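PDB 4TLV: ADP-ribosylating toxin CARDS from Mycoplasma pneumoniae, which transfers the ADP-ribosyl group of NAD+ to multiple target proteins, vacuolates mammalian cells and disrupts respiratory epithelium. Local coordinates for residues V32-F44 and V207-D219. Residues are numbered along the deposited sequence; the frame is centred on the assembly and turned at random.
Sequences VRNFFEHILSTNF and VHLSIPQAASVAD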
loop_
_atom_site.group_PDB
_atom_site.type_symbol
_atom_site.label_atom_id
_atom_site.label_comp_id
_atom_site.label_asym_id
_atom_site.label_seq_id
_atom_site.Cartn_x
_atom_site.Cartn_y
_atom_site.Cartn_z
ATOM N N VAL A 32 -19.480 13.397 -13.972
ATOM C CA VAL A 32 -19.873 13.222 -12.574
ATOM C C VAL A 32 -18.680 13.280 -11.613
ATOM O O VAL A 32 -17.754 12.472 -11.702
ATOM C CB VAL A 32 -20.608 11.882 -12.372
ATOM C CG1 VAL A 32 -21.028 11.693 -10.892
ATOM C CG2 VAL A 32 -21.821 11.793 -13.302
ATOM N N ARG A 33 -18.708 14.231 -10.689
ATOM C CA ARG A 33 -17.631 14.376 -9.711
ATOM C C ARG A 33 -18.092 13.768 -8.401
ATOM O O ARG A 33 -18.446 14.475 -7.466
ATOM C CB ARG A 33 -17.230 15.850 -9.527
ATOM C CG ARG A 33 -16.562 16.475 -10.731
ATOM C CD ARG A 33 -16.417 17.985 -10.583
ATOM N NE ARG A 33 -15.222 18.422 -9.857
ATOM C CZ ARG A 33 -15.256 19.252 -8.819
ATOM N NH1 ARG A 33 -16.420 19.693 -8.363
ATOM N NH2 ARG A 33 -14.136 19.640 -8.231
ATOM N N ASN A 34 -18.120 12.440 -8.338
ATOM C CA ASN A 34 -18.592 11.758 -7.138
ATOM C C ASN A 34 -17.494 10.830 -6.654
ATOM O O ASN A 34 -17.168 9.853 -7.335
ATOM C CB ASN A 34 -19.874 10.967 -7.444
ATOM C CG ASN A 34 -20.470 10.324 -6.215
ATOM O OD1 ASN A 34 -19.769 9.664 -5.442
ATOM N ND2 ASN A 34 -21.786 10.500 -6.030
ATOM N N PHE A 35 -16.915 11.134 -5.493
ATOM C CA PHE A 35 -15.725 10.396 -5.052
ATOM C C PHE A 35 -16.028 8.912 -4.802
ATOM O O PHE A 35 -15.316 8.019 -5.288
ATOM C CB PHE A 35 -15.122 11.037 -3.800
ATOM C CG PHE A 35 -13.967 10.261 -3.213
ATOM C CD1 PHE A 35 -12.733 10.263 -3.836
ATOM C CD2 PHE A 35 -14.120 9.544 -2.031
ATOM C CE1 PHE A 35 -11.666 9.552 -3.288
ATOM C CE2 PHE A 35 -13.067 8.824 -1.485
ATOM C CZ PHE A 35 -11.834 8.832 -2.122
ATOM N N PHE A 36 -17.073 8.640 -4.025
ATOM C CA PHE A 36 -17.388 7.258 -3.691
ATOM C C PHE A 36 -17.760 6.417 -4.913
ATOM O O PHE A 36 -17.364 5.252 -5.008
ATOM C CB PHE A 36 -18.470 7.169 -2.606
ATOM C CG PHE A 36 -17.953 7.449 -1.219
ATOM C CD1 PHE A 36 -17.418 6.434 -0.447
ATOM C CD2 PHE A 36 -17.983 8.727 -0.702
ATOM C CE1 PHE A 36 -16.931 6.694 0.833
ATOM C CE2 PHE A 36 -17.501 8.992 0.567
ATOM C CZ PHE A 36 -16.981 7.979 1.333
ATOM N N GLU A 37 -18.522 6.990 -5.846
ATOM C CA GLU A 37 -18.880 6.248 -7.061
ATOM C C GLU A 37 -17.647 5.904 -7.897
ATOM O O GLU A 37 -17.618 4.880 -8.589
ATOM C CB GLU A 37 -19.880 7.038 -7.921
ATOM C CG GLU A 37 -21.289 7.060 -7.316
ATOM C CD GLU A 37 -22.293 7.807 -8.183
ATOM O OE1 GLU A 37 -21.890 8.385 -9.215
ATOM O OE2 GLU A 37 -23.491 7.819 -7.832
ATOM N N HIS A 38 -16.646 6.777 -7.853
ATOM C CA HIS A 38 -15.412 6.543 -8.598
ATOM C C HIS A 38 -14.580 5.420 -7.971
ATOM O O HIS A 38 -14.041 4.556 -8.676
ATOM C CB HIS A 38 -14.576 7.821 -8.670
ATOM C CG HIS A 38 -13.229 7.603 -9.269
ATOM N ND1 HIS A 38 -13.059 7.265 -10.597
ATOM C CD2 HIS A 38 -11.994 7.603 -8.712
ATOM C CE1 HIS A 38 -11.769 7.081 -10.833
ATOM N NE2 HIS A 38 -11.102 7.289 -9.708
ATOM N N ILE A 39 -14.468 5.443 -6.648
ATOM C CA ILE A 39 -13.752 4.409 -5.906
ATOM C C ILE A 39 -14.456 3.058 -6.054
ATOM O O ILE A 39 -13.804 2.012 -6.193
ATOM C CB ILE A 39 -13.662 4.758 -4.397
ATOM C CG1 ILE A 39 -12.782 5.994 -4.190
ATOM C CG2 ILE A 39 -13.113 3.586 -3.612
ATOM C CD1 ILE A 39 -11.382 5.856 -4.790
ATOM N N LEU A 40 -15.789 3.081 -6.038
ATOM C CA LEU A 40 -16.567 1.837 -6.043
ATOM C C LEU A 40 -17.073 1.425 -7.427
ATOM O O LEU A 40 -17.774 0.418 -7.567
ATOM C CB LEU A 40 -17.749 1.955 -5.069
ATOM C CG LEU A 40 -17.396 2.257 -3.616
ATOM C CD1 LEU A 40 -18.667 2.526 -2.810
ATOM C CD2 LEU A 40 -16.626 1.069 -3.038
ATOM N N SER A 41 -16.733 2.214 -8.445
ATOM C CA SER A 41 -17.146 1.943 -9.826
ATOM C C SER A 41 -18.667 1.771 -9.964
ATOM O O SER A 41 -19.137 0.944 -10.742
ATOM C CB SER A 41 -16.427 0.720 -10.413
ATOM O OG SER A 41 -15.003 0.852 -10.348
ATOM N N THR A 42 -19.423 2.552 -9.200
ATOM C CA THR A 42 -20.884 2.510 -9.257
ATOM C C THR A 42 -21.399 2.958 -10.621
ATOM O O THR A 42 -21.030 4.031 -11.098
ATOM C CB THR A 42 -21.495 3.451 -8.217
ATOM O OG1 THR A 42 -20.909 3.183 -6.945
ATOM C CG2 THR A 42 -23.025 3.260 -8.139
ATOM N N ASN A 43 -22.273 2.153 -11.230
ATOM C CA ASN A 43 -22.823 2.476 -12.555
ATOM C C ASN A 43 -21.722 3.036 -13.446
ATOM O O ASN A 43 -21.839 4.146 -13.978
ATOM C CB ASN A 43 -23.954 3.511 -12.451
ATOM C CG ASN A 43 -25.123 3.030 -11.607
ATOM O OD1 ASN A 43 -25.379 1.728 -11.628
ATOM N ND2 ASN A 43 -25.791 3.828 -10.941
ATOM N N PHE A 44 -20.662 2.247 -13.607
ATOM C CA PHE A 44 -19.406 2.705 -14.186
ATOM C C PHE A 44 -19.552 3.329 -15.563
ATOM O O PHE A 44 -20.296 2.834 -16.420
ATOM C CB PHE A 44 -18.421 1.528 -14.263
ATOM C CG PHE A 44 -17.068 1.901 -14.781
ATOM C CD1 PHE A 44 -16.194 2.644 -13.992
ATOM C CD2 PHE A 44 -16.656 1.500 -16.043
ATOM C CE1 PHE A 44 -14.921 2.981 -14.465
ATOM C CE2 PHE A 44 -15.385 1.838 -16.520
ATOM C CZ PHE A 44 -14.525 2.579 -15.730
ATOM N N VAL A 207 -19.900 19.665 4.249
ATOM C CA VAL A 207 -19.644 18.847 3.075
ATOM C C VAL A 207 -20.827 17.948 2.780
ATOM O O VAL A 207 -21.296 17.220 3.660
ATOM C CB VAL A 207 -18.383 17.975 3.234
ATOM C CG1 VAL A 207 -18.225 17.070 2.032
ATOM C CG2 VAL A 207 -17.152 18.841 3.408
ATOM N N HIS A 208 -21.297 18.002 1.538
ATOM C CA HIS A 208 -22.382 17.162 1.066
ATOM C C HIS A 208 -21.840 15.923 0.373
ATOM O O HIS A 208 -20.993 16.017 -0.516
ATOM C CB HIS A 208 -23.266 17.925 0.076
ATOM C CG HIS A 208 -24.175 18.926 0.718
ATOM N ND1 HIS A 208 -25.524 18.956 0.833
ATOM C CD2 HIS A 208 -23.712 20.076 1.320
ATOM C CE1 HIS A 208 -25.847 20.107 1.509
ATOM N NE2 HIS A 208 -24.735 20.765 1.792
ATOM N N LEU A 209 -22.366 14.766 0.767
ATOM C CA LEU A 209 -21.948 13.493 0.214
ATOM C C LEU A 209 -23.148 12.702 -0.296
ATOM O O LEU A 209 -24.203 12.677 0.347
ATOM C CB LEU A 209 -21.218 12.703 1.307
ATOM C CG LEU A 209 -19.707 12.500 1.192
ATOM C CD1 LEU A 209 -19.021 13.671 0.534
ATOM C CD2 LEU A 209 -19.075 12.156 2.562
ATOM N N SER A 210 -22.988 12.072 -1.460
ATOM C CA SER A 210 -23.954 11.116 -1.972
ATOM C C SER A 210 -23.313 9.737 -2.022
ATOM O O SER A 210 -22.530 9.446 -2.925
ATOM C CB SER A 210 -24.420 11.499 -3.375
ATOM O OG SER A 210 -25.046 12.768 -3.372
ATOM N N ILE A 211 -23.654 8.895 -1.056
ATOM C CA ILE A 211 -23.103 7.548 -0.968
ATOM C C ILE A 211 -23.950 6.576 -1.769
ATOM O O ILE A 211 -25.151 6.459 -1.525
ATOM C CB ILE A 211 -23.068 7.069 0.497
ATOM C CG1 ILE A 211 -22.577 8.192 1.415
ATOM C CG2 ILE A 211 -22.229 5.798 0.627
ATOM C CD1 ILE A 211 -21.144 8.675 1.124
ATOM N N PRO A 212 -23.323 5.849 -2.710
ATOM C CA PRO A 212 -24.055 4.917 -3.568
ATOM C C PRO A 212 -24.441 3.628 -2.830
ATOM O O PRO A 212 -23.833 3.278 -1.820
ATOM C CB PRO A 212 -23.054 4.615 -4.687
ATOM C CG PRO A 212 -21.713 4.790 -4.042
ATOM C CD PRO A 212 -21.875 5.882 -3.011
ATOM N N GLN A 213 -25.442 2.928 -3.342
ATOM C CA GLN A 213 -25.891 1.695 -2.710
ATOM C C GLN A 213 -25.146 0.475 -3.228
ATOM O O GLN A 213 -25.193 -0.589 -2.606
ATOM C CB GLN A 213 -27.393 1.514 -2.923
ATOM C CG GLN A 213 -28.218 2.574 -2.209
ATOM C CD GLN A 213 -29.699 2.388 -2.420
ATOM O OE1 GLN A 213 -30.221 2.651 -3.503
ATOM N NE2 GLN A 213 -30.390 1.921 -1.382
ATOM N N ALA A 214 -24.471 0.623 -4.364
ATOM C CA ALA A 214 -23.850 -0.525 -5.027
ATOM C C ALA A 214 -22.445 -0.243 -5.559
ATOM O O ALA A 214 -22.053 0.917 -5.754
ATOM C CB ALA A 214 -24.736 -1.028 -6.148
ATOM N N ALA A 215 -21.711 -1.323 -5.822
ATOM C CA ALA A 215 -20.330 -1.249 -6.306
ATOM C C ALA A 215 -20.086 -2.276 -7.398
ATOM O O ALA A 215 -20.842 -3.237 -7.538
ATOM C CB ALA A 215 -19.349 -1.462 -5.158
ATOM N N SER A 216 -19.045 -2.049 -8.194
ATOM C CA SER A 216 -18.588 -3.017 -9.175
ATOM C C SER A 216 -17.090 -3.224 -8.936
ATOM O O SER A 216 -16.379 -2.289 -8.569
ATOM C CB SER A 216 -18.853 -2.536 -10.600
ATOM O OG SER A 216 -20.249 -2.455 -10.861
ATOM N N VAL A 217 -16.637 -4.461 -9.101
ATOM C CA VAL A 217 -15.268 -4.828 -8.779
ATOM C C VAL A 217 -14.769 -5.738 -9.871
ATOM O O VAL A 217 -15.438 -6.718 -10.220
ATOM C CB VAL A 217 -15.181 -5.643 -7.463
ATOM C CG1 VAL A 217 -13.720 -5.927 -7.107
ATOM C CG2 VAL A 217 -15.875 -4.929 -6.325
ATOM N N ALA A 218 -13.600 -5.426 -10.415
ATOM C CA ALA A 218 -12.953 -6.354 -11.322
ATOM C C ALA A 218 -12.083 -7.343 -10.524
ATOM O O ALA A 218 -11.263 -6.938 -9.692
ATOM C CB ALA A 218 -12.120 -5.599 -12.351
ATOM N N ASP A 219 -12.272 -8.633 -10.778
ATOM C CA ASP A 219 -11.450 -9.682 -10.166
ATOM C C ASP A 219 -10.180 -9.831 -11.011
ATOM O O ASP A 219 -10.248 -10.271 -12.163
ATOM C CB ASP A 219 -12.237 -10.997 -10.152
ATOM C CG ASP A 219 -11.481 -12.133 -9.521
ATOM O OD1 ASP A 219 -10.240 -12.045 -9.392
ATOM O OD2 ASP A 219 -12.141 -13.126 -9.136
HETATM O O HOH W 1 -23.945 8.205 -5.204
HETATM O O HOH W 2 -14.381 -0.213 -7.963
HETATM O O HOH W 3 -22.289 -0.718 -9.694
HETATM O O HOH W 4 -20.962 -0.640 -13.041
#
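Helix 35-40, in the mono-ADP-ribosyltransferase domain, meets strand 214-219 where S216 N donates to L40 O (2.8 Å). An N-H...O angle of 167° makes this bond nearly straight. The axes of helix and strand approach to 7.9 Å at 33°, and the helix flank lies along the chain joining strand 207-210 to strand 214-219, a strand within the region inferred to form the NAD+-binding pocket. S41, with positive phi, turns the backbone out of the helix, and T42 then donates OG1 to A214 O, also at 2.8 Å. That hydroxyl stands beside its own backbone N, while CG2 packs against P212 CB and A214 O. P212 fills the middle of the contact: its CD rests on F36 CB, its CG reaches L40 CD1 at 4.0 Å, and its CB lies near E37 CG. Further along, I211 CD1 sits over one face of the F36 ring, 4.0 Å from the centroid and 25° off the normal, a CH-pi contact; F35 CD2 lies over the opposite face. Helix 115-126 touches both F36 and I211, continuing this apolar core. At the helix start, N34 is the N-cap: OD1 accepts from E37 N (3.0 Å), while ND2 gives weak bonds to S210 O and to a water that donates to S210 O and E37 OE2. The E37 carboxylate also forms a salt bridge with R46 through OE1. A second water links I39 O, S41 OG and S216 O, and S41 OG further bonds L228 N; S216 OG bonds N256 on the neighbouring strand 253-258. The chemistry thus divides into an apolar centre on P212 and F36 with polar links on either side: the carbonyls of L40, A214 and S216 each accept a hydrogen bond near S41, and S210 O accepts one from water near N34.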